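Local coordinates for 3-phosphoshikimate 1-carboxyvinyltransferase (Streptomyces sviceus, PDB 7M0O), which probably catalyses transfer of the enolpyruvyl group of phosphoenolpyruvate to shikimate-3-phosphate, giving 5-O-(1-carboxyvinyl)-3-phosphoshikimate and phosphate on the way to chorismate, at residues A[79-82]-A[83-87]; A[102-105]-A[106-109]. One frame throughout, in Å; residues are numbered along the deposited sequence. Where two conformers were deposited one is given.

Contact 1: residues A[79-82]-A[83-87]; sequences ATTA and RFLPT
Thr-80 O is held by two backbone donors of the next helical turn. Phe-84 N reaches Thr-80 O at 2.8 Å, almost in line with the carbonyl bond (N-H...O 166°), whereas Arg-83 N, 3.2 Å from Thr-80 O, lies well above the carbonyl plane. The weak bond from Arg-83 N to Ala-79 O makes this NH bifurcated, mixing i+3 and i+4 spacing. One turn on, Pro-86 has no N-H to offer; its CG sits 3.3 Å from Ala-82 O, the helix kinks, and His-132 takes up that oxygen instead. Two threonines divide their branches. With CG2 of Thr-80 anti to the backbone N, the methyl slants onto the Phe-84 ring, CG2 to CD2 3.6 Å, while OG1 turns to Lys-8. Thr-81 does likewise: CG2 lies alongside Leu-85 CD1 at 3.6 Å, and OG1 bonds Asp-35. Arg-83, bent at chi2 (148°), carries its guanidinium back past Ala-79, whose CB lies over one face, displaced toward the rim, 4.1 Å from Arg-83 NH1. A leucine here, with no guanidinium, would probably leave Ala-79 CB without its flat neighbour and the pocket beside Arg-107 less positive. Lys-8, Arg-107 and Gln-155 are predicted phosphoenolpyruvate ligands, and the charges of Lys-8, Arg-83 and Arg-107 gathered near this helix start are consistent with a site for an anion.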
loop_
_atom_site.group_PDB
_atom_site.type_symbol
_atom_site.label_atom_id
_atom_site.label_comp_id
_atom_site.label_asym_id
_atom_site.label_seq_id
_atom_site.Cartn_x
_atom_site.Cartn_y
_atom_site.Cartn_z
ATOM N N ALA A 79 -4.587 11.814 3.627
ATOM C CA ALA A 79 -3.214 12.052 4.058
ATOM C C ALA A 79 -2.285 12.247 2.867
ATOM O O ALA A 79 -1.393 13.107 2.904
ATOM C CB ALA A 79 -2.726 10.900 4.932
ATOM N N THR A 80 -2.474 11.460 1.806
ATOM C CA THR A 80 -1.636 11.607 0.618
ATOM C C THR A 80 -1.806 12.990 -0.001
ATOM O O THR A 80 -0.824 13.657 -0.353
ATOM C CB THR A 80 -1.980 10.523 -0.411
ATOM O OG1 THR A 80 -1.473 9.260 0.027
ATOM C CG2 THR A 80 -1.365 10.878 -1.756
ATOM N N THR A 81 -3.056 13.417 -0.182
ATOM C CA THR A 81 -3.333 14.745 -0.717
ATOM C C THR A 81 -2.665 15.830 0.127
ATOM O O THR A 81 -2.069 16.771 -0.414
ATOM C CB THR A 81 -4.845 14.974 -0.779
ATOM O OG1 THR A 81 -5.482 13.873 -1.468
ATOM C CG2 THR A 81 -5.177 16.278 -1.481
ATOM N N ALA A 82 -2.739 15.695 1.455
ATOM C CA ALA A 82 -2.227 16.711 2.368
ATOM C C ALA A 82 -0.710 16.822 2.355
ATOM O O ALA A 82 -0.178 17.879 2.720
ATOM C CB ALA A 82 -2.700 16.424 3.796
ATOM N N ARG A 83 0.001 15.769 1.954
ATOM C CA ARG A 83 1.458 15.823 1.884
ATOM C C ARG A 83 1.983 15.984 0.466
ATOM O O ARG A 83 2.914 16.767 0.245
ATOM C CB ARG A 83 2.064 14.564 2.510
ATOM C CG ARG A 83 1.712 14.420 3.973
ATOM C CD ARG A 83 1.595 12.956 4.365
ATOM N NE ARG A 83 1.315 12.803 5.789
ATOM C CZ ARG A 83 1.156 11.632 6.397
ATOM N NH1 ARG A 83 1.240 10.502 5.705
ATOM N NH2 ARG A 83 0.913 11.594 7.698
ATOM N N PHE A 84 1.390 15.295 -0.512
ATOM C CA PHE A 84 1.926 15.327 -1.873
ATOM C C PHE A 84 1.562 16.608 -2.615
ATOM O O PHE A 84 2.371 17.113 -3.398
ATOM C CB PHE A 84 1.428 14.123 -2.675
ATOM C CG PHE A 84 2.123 12.835 -2.350
ATOM C CD1 PHE A 84 3.057 12.759 -1.322
ATOM C CD2 PHE A 84 1.851 11.692 -3.090
ATOM C CE1 PHE A 84 3.693 11.567 -1.033
ATOM C CE2 PHE A 84 2.482 10.485 -2.804
ATOM C CZ PHE A 84 3.406 10.423 -1.777
ATOM N N LEU A 85 0.348 17.133 -2.444
ATOM C CA LEU A 85 0.006 18.362 -3.160
ATOM C C LEU A 85 0.873 19.550 -2.745
ATOM O O LEU A 85 1.319 20.289 -3.634
ATOM C CB LEU A 85 -1.488 18.675 -3.002
ATOM C CG LEU A 85 -2.426 17.871 -3.902
ATOM C CD1 LEU A 85 -3.802 18.508 -3.936
ATOM C CD2 LEU A 85 -1.878 17.738 -5.324
ATOM N N PRO A 86 1.135 19.811 -1.460
ATOM C CA PRO A 86 2.076 20.900 -1.133
ATOM C C PRO A 86 3.456 20.682 -1.704
ATOM O O PRO A 86 4.138 21.654 -2.060
ATOM C CB PRO A 86 2.098 20.895 0.397
ATOM C CG PRO A 86 0.740 20.327 0.779
ATOM C CD PRO A 86 0.491 19.263 -0.248
ATOM N N THR A 87 3.886 19.425 -1.790
ATOM C CA THR A 87 5.194 19.119 -2.369
ATOM C C THR A 87 5.240 19.468 -3.853
ATOM O O THR A 87 6.180 20.122 -4.326
ATOM C CB THR A 87 5.518 17.640 -2.163
ATOM O OG1 THR A 87 5.540 17.326 -0.772
ATOM C CG2 THR A 87 6.878 17.282 -2.807
#

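Contact 2: residues A[102-105]-A[106-109]; sequences PQMR and RRPL
Met-104 folds its methyl end against Arg-107 where the short helical turn 102-105 gives way to the loop before helix 110-118. Two successive i to i+3 bonds, with 3-10 spacing, close the end of the turn. Arg-106 N meets Gln-103 O at 3.2 Å, and Arg-107 N meets Met-104 O at 3.0 Å with a straighter N-H...O angle of 164°; each donor stands about 60° out of its acceptor's carbonyl plane. The tight part is the methionine. Its CG is anti to the backbone N (chi1 178°) and the chain then bends at chi2 and chi3, which returns CE to within 3.7 Å of Arg-107 CB and sets SD 4.1 Å from Arg-107 CD. The two side chains cross at a slant, and Met-104, the buried member of the group, also packs on Ala-82 of helix 79-90. Met-104 thus lies against the aliphatic part of Arg-107, a predicted phosphoenolpyruvate ligand. The solvent side is looser. The guanidinium of Arg-106 runs back over the turn and makes only distant approaches to it: Gln-103 O lies at the guanidinium edge, 3.9 Å from Arg-106 NE. Arg-105 heads elsewhere, to a salt bridge with Asp-99. Between two backbone carbonyls of this stretch sits a water, its oxygen 3.0 Å from Arg-105 O and 2.9 Å from Arg-107 O.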
loop_
_atom_site.group_PDB
_atom_site.type_symbol
_atom_site.label_atom_id
_atom_site.label_comp_id
_atom_site.label_asym_id
_atom_site.label_seq_id
_atom_site.Cartn_x
_atom_site.Cartn_y
_atom_site.Cartn_z
ATOM N N PRO A 102 -11.135 19.534 9.610
ATOM C CA PRO A 102 -10.754 19.723 11.024
ATOM C C PRO A 102 -10.082 18.498 11.624
ATOM O O PRO A 102 -9.170 18.622 12.451
ATOM C CB PRO A 102 -12.098 20.050 11.689
ATOM C CG PRO A 102 -12.914 20.694 10.562
ATOM C CD PRO A 102 -12.525 19.948 9.330
ATOM N N GLN A 103 -10.470 17.304 11.173
ATOM C CA GLN A 103 -9.839 16.091 11.679
ATOM C C GLN A 103 -8.442 15.893 11.086
ATOM O O GLN A 103 -7.513 15.491 11.806
ATOM C CB GLN A 103 -10.753 14.883 11.414
ATOM C CG GLN A 103 -11.333 14.793 9.998
ATOM C CD GLN A 103 -12.752 15.377 9.842
ATOM O OE1 GLN A 103 -13.069 16.465 10.341
ATOM N NE2 GLN A 103 -13.601 14.651 9.116
ATOM N N MET A 104 -8.256 16.200 9.802
ATOM C CA MET A 104 -6.949 16.021 9.169
ATOM C C MET A 104 -5.957 17.117 9.554
ATOM O O MET A 104 -4.746 16.881 9.504
ATOM C CB MET A 104 -7.107 15.954 7.640
ATOM C CG MET A 104 -5.789 15.807 6.854
ATOM S SD MET A 104 -5.024 14.165 6.926
ATOM C CE MET A 104 -3.281 14.591 6.920
ATOM N N ARG A 105 -6.431 18.310 9.942
ATOM C CA ARG A 105 -5.536 19.317 10.511
ATOM C C ARG A 105 -4.764 18.760 11.695
ATOM O O ARG A 105 -3.641 19.189 11.959
ATOM C CB ARG A 105 -6.313 20.570 10.943
ATOM C CG ARG A 105 -6.873 21.448 9.815
ATOM C CD ARG A 105 -7.573 22.675 10.384
ATOM N NE ARG A 105 -8.299 23.443 9.378
ATOM C CZ ARG A 105 -9.595 23.739 9.444
ATOM N NH1 ARG A 105 -10.312 23.332 10.479
ATOM N NH2 ARG A 105 -10.162 24.447 8.471
ATOM N N ARG A 106 -5.342 17.798 12.412
ATOM C CA ARG A 106 -4.692 17.258 13.594
ATOM C C ARG A 106 -3.518 16.337 13.267
ATOM O O ARG A 106 -2.808 15.927 14.190
ATOM C CB ARG A 106 -5.734 16.524 14.444
ATOM C CG ARG A 106 -6.824 17.447 15.002
ATOM C CD ARG A 106 -7.677 16.713 16.051
ATOM N NE ARG A 106 -8.815 16.009 15.458
ATOM C CZ ARG A 106 -10.025 15.943 16.006
ATOM N NH1 ARG A 106 -10.257 16.538 17.173
ATOM N NH2 ARG A 106 -11.003 15.278 15.393
ATOM N N ARG A 107 -3.287 16.013 11.985
ATOM C CA ARG A 107 -2.201 15.132 11.574
ATOM C C ARG A 107 -1.077 15.964 10.963
ATOM O O ARG A 107 -1.131 16.285 9.764
ATOM C CB ARG A 107 -2.696 14.077 10.577
ATOM C CG ARG A 107 -3.718 13.092 11.175
ATOM C CD ARG A 107 -4.047 11.981 10.197
ATOM N NE ARG A 107 -2.834 11.333 9.709
ATOM C CZ ARG A 107 -2.816 10.344 8.823
ATOM N NH1 ARG A 107 -3.950 9.883 8.318
ATOM N NH2 ARG A 107 -1.659 9.820 8.440
ATOM N N PRO A 108 -0.044 16.329 11.715
ATOM C CA PRO A 108 1.005 17.191 11.153
ATOM C C PRO A 108 1.904 16.438 10.185
ATOM O O PRO A 108 1.853 15.214 10.041
ATOM C CB PRO A 108 1.782 17.664 12.383
ATOM C CG PRO A 108 1.609 16.557 13.366
ATOM C CD PRO A 108 0.211 16.007 13.132
ATOM N N LEU A 109 2.745 17.216 9.509
ATOM C CA LEU A 109 3.704 16.715 8.526
ATOM C C LEU A 109 5.049 17.414 8.699
ATOM O O LEU A 109 5.725 17.751 7.719
ATOM C CB LEU A 109 3.174 16.901 7.104
ATOM C CG LEU A 109 2.787 18.345 6.730
ATOM C CD1 LEU A 109 3.254 18.688 5.318
ATOM C CD2 LEU A 109 1.283 18.559 6.832
HETATM O O HOH W 1 -2.100 18.988 9.374
#

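In the fold
Contact 1 precedes contact 2 along the chain, and their centres lie about 12 Å apart on the same side of the molecule's centre. Helix 79-90, which carries contact 1, connects parallel strands 70-74 and 95-99 as a beta-alpha-beta crossover; contact 2 follows strand 95-99 and leads into helix 110-118. The two contacts meet directly where Ala-79 CB lies 3.7 Å from Arg-107 NH1. Arg-83 NH2 and Arg-107 NH2 approach to 3.2 Å, two like charges close together, an arrangement consistent with a pocket for the anionic phosphoenolpyruvate. One arginine is buried on helix 79-90, the other lies on the exposed loop after 102-105.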